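PDB 5U1T: separin from Saccharomyces cerevisiae, which cleaves the MCD1/SCC1 subunit of cohesin at the onset of anaphase, as a caspase-like cysteine protease held inactive by securin for most of the cell cycle. Local coordinates for residues A[111-116]-A[134-139]; A[572-577]-A[863-868]; A[958-963]-A[1318-1323]; A[1457-1460]-A[1465-1468]. All coordinates share one frame; numbering follows the deposited sequence.

Contact 1: A[111-116]-A[134-139]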
loop_
_atom_site.group_PDB
_atom_site.type_symbol
_atom_site.label_atom_id
_atom_site.label_comp_id
_atom_site.label_asym_id
_atom_site.label_seq_id
_atom_site.Cartn_x
_atom_site.Cartn_y
_atom_site.Cartn_z
ATOM N N HIS A 111 41.757 -38.206 25.087
ATOM C CA HIS A 111 42.846 -37.873 25.981
ATOM C C HIS A 111 43.703 -39.099 26.272
ATOM O O HIS A 111 44.381 -39.179 27.299
ATOM C CB HIS A 111 42.320 -37.222 27.266
ATOM C CG HIS A 111 41.121 -37.899 27.848
ATOM N ND1 HIS A 111 39.841 -37.408 27.680
ATOM C CD2 HIS A 111 41.011 -39.001 28.631
ATOM C CE1 HIS A 111 38.990 -38.199 28.319
ATOM N NE2 HIS A 111 39.675 -39.176 28.901
ATOM N N SER A 112 43.672 -40.039 25.330
ATOM C CA SER A 112 44.575 -41.181 25.279
ATOM C C SER A 112 44.551 -41.764 23.876
ATOM O O SER A 112 43.664 -41.452 23.071
ATOM C CB SER A 112 44.186 -42.245 26.310
ATOM O OG SER A 112 43.050 -42.988 25.907
ATOM N N LEU A 113 45.517 -42.625 23.571
ATOM C CA LEU A 113 45.537 -43.252 22.257
ATOM C C LEU A 113 44.369 -44.227 22.139
ATOM O O LEU A 113 43.926 -44.559 21.045
ATOM C CB LEU A 113 46.870 -43.948 22.010
ATOM C CG LEU A 113 48.061 -43.037 21.686
ATOM C CD1 LEU A 113 49.278 -43.871 21.250
ATOM C CD2 LEU A 113 47.674 -42.018 20.608
ATOM N N LYS A 114 43.852 -44.661 23.280
ATOM C CA LYS A 114 42.763 -45.623 23.305
ATOM C C LYS A 114 41.506 -44.986 22.730
ATOM O O LYS A 114 40.697 -45.651 22.076
ATOM C CB LYS A 114 42.544 -46.123 24.736
ATOM C CG LYS A 114 41.211 -46.791 25.012
ATOM C CD LYS A 114 40.575 -46.113 26.218
ATOM C CE LYS A 114 39.259 -46.740 26.623
ATOM N NZ LYS A 114 38.624 -45.914 27.696
ATOM N N ASN A 115 41.365 -43.683 22.962
ATOM C CA ASN A 115 40.232 -42.916 22.450
ATOM C C ASN A 115 40.291 -42.744 20.911
ATOM O O ASN A 115 39.268 -42.809 20.234
ATOM C CB ASN A 115 40.169 -41.545 23.143
ATOM C CG ASN A 115 39.807 -41.630 24.638
ATOM O OD1 ASN A 115 39.036 -42.495 25.070
ATOM N ND2 ASN A 115 40.342 -40.696 25.422
ATOM N N ILE A 116 41.494 -42.528 20.381
ATOM C CA ILE A 116 41.763 -42.561 18.948
ATOM C C ILE A 116 41.340 -43.893 18.333
ATOM O O ILE A 116 40.519 -43.932 17.409
ATOM C CB ILE A 116 43.263 -42.333 18.656
ATOM C CG1 ILE A 116 43.716 -40.977 19.205
ATOM C CG2 ILE A 116 43.581 -42.486 17.169
ATOM C CD1 ILE A 116 42.811 -39.803 18.841
ATOM N N ILE A 134 46.532 -46.373 12.530
ATOM C CA ILE A 134 47.730 -47.125 12.188
ATOM C C ILE A 134 48.954 -46.448 12.814
ATOM O O ILE A 134 49.869 -47.131 13.305
ATOM C CB ILE A 134 47.907 -47.273 10.630
ATOM C CG1 ILE A 134 46.779 -48.113 10.029
ATOM C CG2 ILE A 134 49.229 -47.932 10.289
ATOM C CD1 ILE A 134 46.843 -48.237 8.547
ATOM N N LEU A 135 48.974 -45.118 12.816
ATOM C CA LEU A 135 50.073 -44.395 13.452
ATOM C C LEU A 135 50.047 -44.616 14.972
ATOM O O LEU A 135 51.088 -44.794 15.603
ATOM C CB LEU A 135 50.015 -42.907 13.114
ATOM C CG LEU A 135 50.116 -42.571 11.616
ATOM C CD1 LEU A 135 49.712 -41.111 11.293
ATOM C CD2 LEU A 135 51.510 -42.847 11.135
ATOM N N ALA A 136 48.849 -44.625 15.543
ATOM C CA ALA A 136 48.696 -44.865 16.961
ATOM C C ALA A 136 49.143 -46.281 17.308
ATOM O O ALA A 136 49.771 -46.505 18.353
ATOM C CB ALA A 136 47.257 -44.630 17.392
ATOM N N LEU A 137 48.833 -47.239 16.444
ATOM C CA LEU A 137 49.284 -48.612 16.679
ATOM C C LEU A 137 50.802 -48.713 16.557
ATOM O O LEU A 137 51.440 -49.426 17.326
ATOM C CB LEU A 137 48.613 -49.588 15.717
ATOM C CG LEU A 137 47.134 -49.849 15.997
ATOM C CD1 LEU A 137 46.564 -50.842 15.016
ATOM C CD2 LEU A 137 46.908 -50.316 17.413
ATOM N N GLN A 138 51.373 -47.989 15.598
ATOM C CA GLN A 138 52.822 -47.922 15.433
ATOM C C GLN A 138 53.467 -47.435 16.719
ATOM O O GLN A 138 54.434 -48.034 17.198
ATOM C CB GLN A 138 53.195 -47.002 14.258
ATOM C CG GLN A 138 54.695 -46.791 14.004
ATOM C CD GLN A 138 55.432 -48.068 13.597
ATOM O OE1 GLN A 138 54.821 -49.053 13.172
ATOM N NE2 GLN A 138 56.758 -48.051 13.736
ATOM N N ILE A 139 52.919 -46.365 17.287
ATOM C CA ILE A 139 53.439 -45.785 18.518
ATOM C C ILE A 139 53.336 -46.781 19.674
ATOM O O ILE A 139 54.323 -46.998 20.383
ATOM C CB ILE A 139 52.706 -44.463 18.866
ATOM C CG1 ILE A 139 52.962 -43.427 17.769
ATOM C CG2 ILE A 139 53.175 -43.914 20.196
ATOM C CD1 ILE A 139 52.252 -42.120 17.966
#
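L113 meets A136 and I139 where the short helix 113-117 leans on the longer helix 129-142; the CA atoms of L113 and A136 are 6.4 Å apart, consistent with the alanine's small side chain allowing a close approach. The bonding across it is wholly apolar. L113 CD2 rests against A136 CB at 4.2 Å, while L113 CD1 lies between A136 O, at 3.9 Å, and I139 CG2, at 4.0 Å, the leucine and isoleucine side chains crossing at about a right angle. Because the I139 CG2 lies anti to the backbone N, this methyl is the branch of the isoleucine that receives L113. I116, one turn along from L113, adds its CG2 against the A136 CB at 4.3 Å, so that the alanine is touched by two larger residues. No hydrogen bond joins the two segments; the polar work is local to the start of the short helix. There S112 is the N-cap, its OG taking weak bonds from the backbone N atoms of K114 and N115. Around this apolar cluster, helix 91-103 packs on L113, I116 and I139, helix 146-158 on L113 through Y149, and helix 69-87 on I139 through I86.

Contact 2: A[572-577]-A[863-868]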
loop_
_atom_site.group_PDB
_atom_site.type_symbol
_atom_site.label_atom_id
_atom_site.label_comp_id
_atom_site.label_asym_id
_atom_site.label_seq_id
_atom_site.Cartn_x
_atom_site.Cartn_y
_atom_site.Cartn_z
ATOM N N LYS A 572 17.876 3.738 4.312
ATOM C CA LYS A 572 18.065 5.180 4.186
ATOM C C LYS A 572 16.965 5.855 3.349
ATOM O O LYS A 572 17.028 7.060 3.092
ATOM C CB LYS A 572 19.423 5.491 3.557
ATOM C CG LYS A 572 20.634 5.272 4.430
ATOM C CD LYS A 572 21.929 5.573 3.620
ATOM C CE LYS A 572 23.208 5.563 4.503
ATOM N NZ LYS A 572 24.538 5.506 3.769
ATOM N N HIS A 573 15.976 5.071 2.925
ATOM C CA HIS A 573 14.903 5.532 2.025
ATOM C C HIS A 573 15.404 6.179 0.732
ATOM O O HIS A 573 15.071 7.326 0.425
ATOM C CB HIS A 573 13.986 6.490 2.756
ATOM C CG HIS A 573 13.562 5.979 4.091
ATOM N ND1 HIS A 573 13.907 6.598 5.270
ATOM C CD2 HIS A 573 12.867 4.873 4.435
ATOM C CE1 HIS A 573 13.412 5.913 6.282
ATOM N NE2 HIS A 573 12.767 4.867 5.802
ATOM N N LEU A 574 16.191 5.417 -0.016
ATOM C CA LEU A 574 16.720 5.834 -1.297
ATOM C C LEU A 574 16.711 4.669 -2.286
ATOM O O LEU A 574 16.348 3.542 -1.942
ATOM C CB LEU A 574 18.136 6.362 -1.147
ATOM C CG LEU A 574 18.351 7.480 -0.136
ATOM C CD1 LEU A 574 19.823 7.721 -0.044
ATOM C CD2 LEU A 574 17.631 8.753 -0.527
ATOM N N THR A 575 17.105 4.946 -3.519
ATOM C CA THR A 575 17.074 3.948 -4.581
ATOM C C THR A 575 18.388 4.012 -5.321
ATOM O O THR A 575 18.562 3.411 -6.386
ATOM C CB THR A 575 15.926 4.186 -5.571
ATOM O OG1 THR A 575 15.978 5.545 -6.016
ATOM C CG2 THR A 575 14.589 3.911 -4.910
ATOM N N THR A 576 19.316 4.741 -4.729
ATOM C CA THR A 576 20.637 4.983 -5.264
ATOM C C THR A 576 21.230 3.839 -5.990
ATOM O O THR A 576 21.750 3.973 -7.068
ATOM C CB THR A 576 21.634 5.248 -4.145
ATOM O OG1 THR A 576 21.050 6.103 -3.174
ATOM C CG2 THR A 576 22.854 5.893 -4.687
ATOM N N ASN A 577 21.185 2.698 -5.353
ATOM C CA ASN A 577 21.802 1.504 -5.929
ATOM C C ASN A 577 20.837 0.484 -6.499
ATOM O O ASN A 577 21.275 -0.574 -6.950
ATOM C CB ASN A 577 22.664 0.801 -4.890
ATOM C CG ASN A 577 23.884 1.589 -4.548
ATOM O OD1 ASN A 577 24.586 2.095 -5.442
ATOM N ND2 ASN A 577 24.139 1.744 -3.253
ATOM N N PHE A 863 11.910 15.201 -7.187
ATOM C CA PHE A 863 12.236 14.358 -8.347
ATOM C C PHE A 863 13.714 13.951 -8.415
ATOM O O PHE A 863 14.060 12.880 -8.943
ATOM C CB PHE A 863 11.847 15.086 -9.651
ATOM C CG PHE A 863 11.902 14.226 -10.868
ATOM C CD1 PHE A 863 10.943 13.258 -11.086
ATOM C CD2 PHE A 863 12.902 14.397 -11.802
ATOM C CE1 PHE A 863 10.998 12.455 -12.207
ATOM C CE2 PHE A 863 12.960 13.605 -12.927
ATOM C CZ PHE A 863 12.014 12.628 -13.133
ATOM N N ASP A 864 14.582 14.815 -7.897
ATOM C CA ASP A 864 16.007 14.536 -7.886
ATOM C C ASP A 864 16.341 13.201 -7.246
ATOM O O ASP A 864 17.278 12.534 -7.666
ATOM C CB ASP A 864 16.762 15.642 -7.163
ATOM C CG ASP A 864 16.973 16.841 -8.036
ATOM O OD1 ASP A 864 17.020 16.654 -9.279
ATOM O OD2 ASP A 864 17.080 17.967 -7.493
ATOM N N TYR A 865 15.555 12.815 -6.248
ATOM C CA TYR A 865 15.807 11.600 -5.474
ATOM C C TYR A 865 15.251 10.377 -6.161
ATOM O O TYR A 865 15.126 9.327 -5.548
ATOM C CB TYR A 865 15.193 11.720 -4.085
ATOM C CG TYR A 865 15.784 12.845 -3.267
ATOM C CD1 TYR A 865 15.572 14.173 -3.617
ATOM C CD2 TYR A 865 16.546 12.578 -2.136
ATOM C CE1 TYR A 865 16.107 15.199 -2.885
ATOM C CE2 TYR A 865 17.089 13.614 -1.383
ATOM C CZ TYR A 865 16.864 14.920 -1.769
ATOM O OH TYR A 865 17.401 15.950 -1.029
ATOM N N LEU A 866 14.890 10.521 -7.432
ATOM C CA LEU A 866 14.309 9.415 -8.170
ATOM C C LEU A 866 15.271 9.008 -9.274
ATOM O O LEU A 866 16.142 9.778 -9.659
ATOM C CB LEU A 866 12.926 9.798 -8.726
ATOM C CG LEU A 866 11.831 10.100 -7.688
ATOM C CD1 LEU A 866 10.479 10.373 -8.328
ATOM C CD2 LEU A 866 11.690 8.972 -6.679
ATOM N N ASP A 867 15.148 7.775 -9.745
ATOM C CA ASP A 867 15.951 7.315 -10.862
ATOM C C ASP A 867 15.156 7.610 -12.155
ATOM O O ASP A 867 14.278 6.838 -12.546
ATOM C CB ASP A 867 16.296 5.822 -10.686
ATOM C CG ASP A 867 17.114 5.241 -11.849
ATOM O OD1 ASP A 867 16.932 5.667 -13.011
ATOM O OD2 ASP A 867 17.928 4.314 -11.608
ATOM N N ALA A 868 15.496 8.725 -12.806
ATOM C CA ALA A 868 14.732 9.228 -13.940
ATOM C C ALA A 868 14.632 8.218 -15.083
ATOM O O ALA A 868 13.567 8.115 -15.716
ATOM C CB ALA A 868 15.328 10.536 -14.447
#
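T575 and L574 face Y865 across two loops, each built on a recognisable turn: a Schellman motif at H573 ends helix 557-572, and a type I beta turn runs from F863 to L866, closed by the bond from L866 N to F863 O at 2.9 Å. The pairing exemplifies a junction between loops that is close on one side and loose on the other. The inner side belongs to T575, a buried residue directed at the opposing loop. Its OG1, held between the backbone N and the carbonyl carbon (chi1 51°), lies 3.9 Å from the Y865 O and 4.4 Å from the D867 N, so proximity rather than a hydrogen bond marks this place. The D867 side chain stands a little farther back, and its carboxylate is engaged by its own loop, OD1 accepting from A870 N. The outer side is thinner. Y865 is exposed, and its ring meets L574 alone of the opposite segment, while P829 of helix 829-845 packs on it from within the chain. L574 in turn has its backbone O bonded to Y614 OH. The leucine touches the tyrosine at the ring's edge, near its plane, where L574 CD2 stands 4.3 Å from Y865 CD2.

Contact 3: A[958-963]-A[1318-1323]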
loop_
_atom_site.group_PDB
_atom_site.type_symbol
_atom_site.label_atom_id
_atom_site.label_comp_id
_atom_site.label_asym_id
_atom_site.label_seq_id
_atom_site.Cartn_x
_atom_site.Cartn_y
_atom_site.Cartn_z
ATOM N N SER A 958 -20.639 40.206 -31.806
ATOM C CA SER A 958 -21.936 40.846 -31.820
ATOM C C SER A 958 -22.811 40.211 -30.786
ATOM O O SER A 958 -22.698 39.008 -30.527
ATOM C CB SER A 958 -22.599 40.725 -33.193
ATOM O OG SER A 958 -22.186 41.768 -34.042
ATOM N N THR A 959 -23.633 41.046 -30.177
ATOM C CA THR A 959 -24.759 40.618 -29.403
ATOM C C THR A 959 -25.591 39.692 -30.224
ATOM O O THR A 959 -26.044 40.030 -31.277
ATOM C CB THR A 959 -25.615 41.797 -28.984
ATOM O OG1 THR A 959 -24.931 42.553 -27.994
ATOM C CG2 THR A 959 -26.878 41.311 -28.400
ATOM N N LEU A 960 -25.768 38.492 -29.726
ATOM C CA LEU A 960 -26.483 37.471 -30.446
ATOM C C LEU A 960 -27.645 37.008 -29.630
ATOM O O LEU A 960 -27.615 37.034 -28.428
ATOM C CB LEU A 960 -25.589 36.291 -30.718
ATOM C CG LEU A 960 -24.567 36.422 -31.817
ATOM C CD1 LEU A 960 -23.789 35.137 -31.864
ATOM C CD2 LEU A 960 -25.266 36.645 -33.124
ATOM N N GLY A 961 -28.675 36.525 -30.286
ATOM C CA GLY A 961 -29.841 36.081 -29.575
ATOM C C GLY A 961 -30.548 34.912 -30.194
ATOM O O GLY A 961 -30.241 34.492 -31.267
ATOM N N ILE A 962 -31.509 34.383 -29.478
ATOM C CA ILE A 962 -32.237 33.212 -29.906
ATOM C C ILE A 962 -33.543 33.166 -29.149
ATOM O O ILE A 962 -33.583 33.511 -28.006
ATOM C CB ILE A 962 -31.387 31.955 -29.662
ATOM C CG1 ILE A 962 -32.129 30.690 -29.987
ATOM C CG2 ILE A 962 -30.905 31.892 -28.246
ATOM C CD1 ILE A 962 -31.230 29.652 -30.586
ATOM N N PRO A 963 -34.625 32.738 -29.767
ATOM C CA PRO A 963 -34.963 33.026 -31.147
ATOM C C PRO A 963 -35.038 34.487 -31.455
ATOM O O PRO A 963 -35.597 35.269 -30.733
ATOM C CB PRO A 963 -36.351 32.450 -31.252
ATOM C CG PRO A 963 -36.924 32.686 -29.917
ATOM C CD PRO A 963 -35.814 32.646 -28.929
ATOM N N LEU A 1318 -30.840 40.530 -39.244
ATOM C CA LEU A 1318 -31.082 40.430 -40.670
ATOM C C LEU A 1318 -29.814 40.076 -41.427
ATOM O O LEU A 1318 -29.860 39.305 -42.377
ATOM C CB LEU A 1318 -31.667 41.737 -41.197
ATOM C CG LEU A 1318 -32.885 42.201 -40.409
ATOM C CD1 LEU A 1318 -33.320 43.584 -40.876
ATOM C CD2 LEU A 1318 -34.007 41.184 -40.541
ATOM N N LEU A 1319 -28.685 40.636 -41.011
ATOM C CA LEU A 1319 -27.407 40.368 -41.680
ATOM C C LEU A 1319 -26.987 38.888 -41.641
ATOM O O LEU A 1319 -26.600 38.328 -42.676
ATOM C CB LEU A 1319 -26.292 41.228 -41.072
ATOM C CG LEU A 1319 -24.875 40.920 -41.566
ATOM C CD1 LEU A 1319 -24.845 40.959 -43.081
ATOM C CD2 LEU A 1319 -23.836 41.871 -40.975
ATOM N N PHE A 1320 -27.058 38.258 -40.465
ATOM C CA PHE A 1320 -26.530 36.902 -40.314
ATOM C C PHE A 1320 -27.442 35.934 -41.026
ATOM O O PHE A 1320 -26.998 34.909 -41.526
ATOM C CB PHE A 1320 -26.367 36.529 -38.842
ATOM C CG PHE A 1320 -25.502 37.487 -38.077
ATOM C CD1 PHE A 1320 -24.374 38.033 -38.665
ATOM C CD2 PHE A 1320 -25.832 37.870 -36.785
ATOM C CE1 PHE A 1320 -23.579 38.931 -37.981
ATOM C CE2 PHE A 1320 -25.039 38.769 -36.094
ATOM C CZ PHE A 1320 -23.915 39.306 -36.698
ATOM N N HIS A 1321 -28.717 36.289 -41.119
ATOM C CA HIS A 1321 -29.650 35.481 -41.887
ATOM C C HIS A 1321 -29.645 35.786 -43.398
ATOM O O HIS A 1321 -30.497 35.283 -44.126
ATOM C CB HIS A 1321 -31.061 35.651 -41.347
ATOM C CG HIS A 1321 -31.378 34.761 -40.193
ATOM N ND1 HIS A 1321 -31.345 35.200 -38.885
ATOM C CD2 HIS A 1321 -31.731 33.459 -40.149
ATOM C CE1 HIS A 1321 -31.670 34.202 -38.084
ATOM N NE2 HIS A 1321 -31.912 33.135 -38.829
ATOM N N GLY A 1322 -28.700 36.601 -43.866
ATOM C CA GLY A 1322 -28.544 36.848 -45.294
ATOM C C GLY A 1322 -29.042 38.171 -45.894
ATOM O O GLY A 1322 -28.999 38.354 -47.113
ATOM N N GLU A 1323 -29.528 39.093 -45.071
ATOM C CA GLU A 1323 -29.977 40.381 -45.599
ATOM C C GLU A 1323 -28.924 41.449 -45.359
ATOM O O GLU A 1323 -28.793 41.969 -44.246
ATOM C CB GLU A 1323 -31.302 40.814 -44.974
ATOM C CG GLU A 1323 -31.974 41.912 -45.736
ATOM C CD GLU A 1323 -33.155 42.483 -44.981
ATOM O OE1 GLU A 1323 -33.116 43.690 -44.652
ATOM O OE2 GLU A 1323 -34.118 41.718 -44.713
#
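F1320 has its CG anti to the carbonyl carbon (chi1 -56°), and this carries the ring from the last turn of helix 1303-1320 out to L960 and S958. L960 has the same kind of first torsion (chi1 -76°), which brings the end of the leucine to the ring although its CB does not point straight at the helix. Two different approaches result. L960 CD2 comes in obliquely, 3.7 Å from F1320 CE2 and 3.9 Å from F1320 CD2, so one methyl lies against the CD2-CE2 side of the ring. S958 arrives at the edge, near the ring plane, with its CB 4.0 Å from F1320 CZ. The serine's polar end is occupied by the helix itself: S958 OG is hydrogen-bonded to D1316 OD2, one turn before F1320.

The helix stops immediately beyond the ring in a Schellman motif, with E1323 N bonded to L1318 O at 2.7 Å, G1322 N to L1319 O at 3.0 Å, and G1322 at positive phi. On the other segment, L960 and I962 make backbone hydrogen bonds to strand 1157-1163, so the leucine is carried by a strand that pairs within the mixed sheet, and T1051 and I1052 of helix 1036-1054 also pack on it. Replacing F1320 by an alanine would probably leave L960 CD2 and S958 CB facing a gap where the ring had been. The contact thus joins sheet to helix end by dispersion on the ring, while the S958 to D1316 bond supplies the direction-dependent part of the attachment.

Contact 4: A[1457-1460]-A[1465-1468]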
loop_
_atom_site.group_PDB
_atom_site.type_symbol
_atom_site.label_atom_id
_atom_site.label_comp_id
_atom_site.label_asym_id
_atom_site.label_seq_id
_atom_site.Cartn_x
_atom_site.Cartn_y
_atom_site.Cartn_z
ATOM N N LEU A 1457 -30.007 25.648 16.478
ATOM C CA LEU A 1457 -30.513 24.600 15.610
ATOM C C LEU A 1457 -32.017 24.458 15.830
ATOM O O LEU A 1457 -32.770 24.231 14.888
ATOM C CB LEU A 1457 -29.791 23.278 15.861
ATOM C CG LEU A 1457 -28.456 23.180 15.121
ATOM C CD1 LEU A 1457 -27.833 21.833 15.329
ATOM C CD2 LEU A 1457 -28.626 23.440 13.636
ATOM N N LYS A 1458 -32.458 24.608 17.076
ATOM C CA LYS A 1458 -33.886 24.533 17.361
ATOM C C LYS A 1458 -34.492 25.874 16.986
ATOM O O LYS A 1458 -35.617 25.931 16.504
ATOM C CB LYS A 1458 -34.161 24.130 18.836
ATOM C CG LYS A 1458 -34.453 25.239 19.875
ATOM C CD LYS A 1458 -34.558 24.644 21.297
ATOM C CE LYS A 1458 -33.453 23.583 21.518
ATOM N NZ LYS A 1458 -33.239 23.073 22.924
ATOM N N MET A 1459 -33.733 26.951 17.154
ATOM C CA MET A 1459 -34.204 28.253 16.693
ATOM C C MET A 1459 -34.550 28.215 15.214
ATOM O O MET A 1459 -35.617 28.656 14.810
ATOM C CB MET A 1459 -33.157 29.333 16.927
ATOM C CG MET A 1459 -33.234 30.016 18.265
ATOM S SD MET A 1459 -32.066 31.386 18.275
ATOM C CE MET A 1459 -32.746 32.383 19.609
ATOM N N LEU A 1460 -33.641 27.672 14.414
ATOM C CA LEU A 1460 -33.814 27.665 12.969
ATOM C C LEU A 1460 -35.010 26.848 12.528
ATOM O O LEU A 1460 -35.775 27.282 11.670
ATOM C CB LEU A 1460 -32.562 27.132 12.278
ATOM C CG LEU A 1460 -31.354 28.048 12.388
ATOM C CD1 LEU A 1460 -30.079 27.286 12.037
ATOM C CD2 LEU A 1460 -31.550 29.268 11.508
ATOM N N LEU A 1465 -39.657 33.269 12.115
ATOM C CA LEU A 1465 -38.639 34.202 11.672
ATOM C C LEU A 1465 -37.354 34.028 12.465
ATOM O O LEU A 1465 -37.377 33.931 13.690
ATOM C CB LEU A 1465 -39.136 35.633 11.807
ATOM C CG LEU A 1465 -38.052 36.674 11.549
ATOM C CD1 LEU A 1465 -37.569 36.571 10.115
ATOM C CD2 LEU A 1465 -38.565 38.061 11.842
ATOM N N PHE A 1466 -36.232 33.983 11.762
ATOM C CA PHE A 1466 -34.935 33.971 12.413
ATOM C C PHE A 1466 -34.136 35.219 12.059
ATOM O O PHE A 1466 -33.880 35.471 10.886
ATOM C CB PHE A 1466 -34.151 32.729 12.015
ATOM C CG PHE A 1466 -32.769 32.704 12.568
ATOM C CD1 PHE A 1466 -32.541 32.286 13.864
ATOM C CD2 PHE A 1466 -31.696 33.115 11.805
ATOM C CE1 PHE A 1466 -31.266 32.273 14.382
ATOM C CE2 PHE A 1466 -30.418 33.106 12.320
ATOM C CZ PHE A 1466 -30.200 32.679 13.604
ATOM N N VAL A 1467 -33.743 36.014 13.053
ATOM C CA VAL A 1467 -32.899 37.171 12.757
ATOM C C VAL A 1467 -31.632 37.152 13.614
ATOM O O VAL A 1467 -31.672 36.806 14.790
ATOM C CB VAL A 1467 -33.672 38.510 12.923
ATOM C CG1 VAL A 1467 -35.148 38.251 13.122
ATOM C CG2 VAL A 1467 -33.096 39.372 14.035
ATOM N N TYR A 1468 -30.503 37.493 12.990
ATOM C CA TYR A 1468 -29.181 37.346 13.596
ATOM C C TYR A 1468 -28.296 38.550 13.311
ATOM O O TYR A 1468 -28.050 38.865 12.163
ATOM C CB TYR A 1468 -28.508 36.073 13.077
ATOM C CG TYR A 1468 -27.031 35.914 13.423
ATOM C CD1 TYR A 1468 -26.034 36.439 12.601
ATOM C CD2 TYR A 1468 -26.635 35.214 14.548
ATOM C CE1 TYR A 1468 -24.687 36.281 12.907
ATOM C CE2 TYR A 1468 -25.290 35.049 14.859
ATOM C CZ TYR A 1468 -24.322 35.581 14.035
ATOM O OH TYR A 1468 -22.990 35.413 14.352
#
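L1460 and M1459, neighbours on helix 1453-1461, take hold of the F1466 ring from two directions, a clear case of one aromatic used on a face and at an edge at once. The face interaction is CH-pi. L1460 CD2 sits 3.8 Å from the centroid of the F1466 ring, only 10° off the ring normal, and 3.8 Å from F1466 CG. The edge interaction is Met-aromatic: M1459 SD lies 5.4 Å from the F1466 centroid and 84° off the normal, with its nearest ring atom, F1466 CE1, at 4.1 Å. The methionine chain is extended beyond CG, and it crosses the phenylalanine at about a right angle. With CG anti to the backbone N (chi1 176°), the F1466 ring is carried out from the strand toward the helix, within reach of both residues.

No hydrogen bond links the two segments, but the strand is well tied to its neighbours, F1466 bonding through its backbone to P1491 and F1493, and its ring packs on I1415 and S1492. Exchanging F1466 for a serine would probably strip L1460 of its CH-pi partner and leave M1459 SD without its aromatic edge. Strands 1444-1447 and 1465-1469 are parallel, with helix 1453-1461 between them in sequence and strand 1412-1416 between them in the sheet. The arrangement is therefore a beta-alpha-beta crossover in the caspase-like protease fold, its second strand lying directly beside strand 1492-1494, which leads to C1497, probably the catalytic cysteine.

In the fold
The four contacts follow one another along the chain without nesting, and none touches another. Contact 1, between helices 113-117 and 129-142, lies on the opposite side of the chain's centre from contacts 3 and 4, with about 124 Å between the centres of contacts 1 and 3. Contact 2, joining loops of the helical region, stands between these extremes, its centre about 65 Å from that of contact 1, 62 Å from contact 3 and 59 Å from contact 4. Contacts 3 and 4, about 51 Å apart between centres, involve separate mixed sheets. Contacts 1 and 4 join near neighbours in sequence, whereas contacts 2 and 3 bring together segments hundreds of residues apart. Contact 4 lies in the sheet carrying the strand before the probable catalytic cysteine.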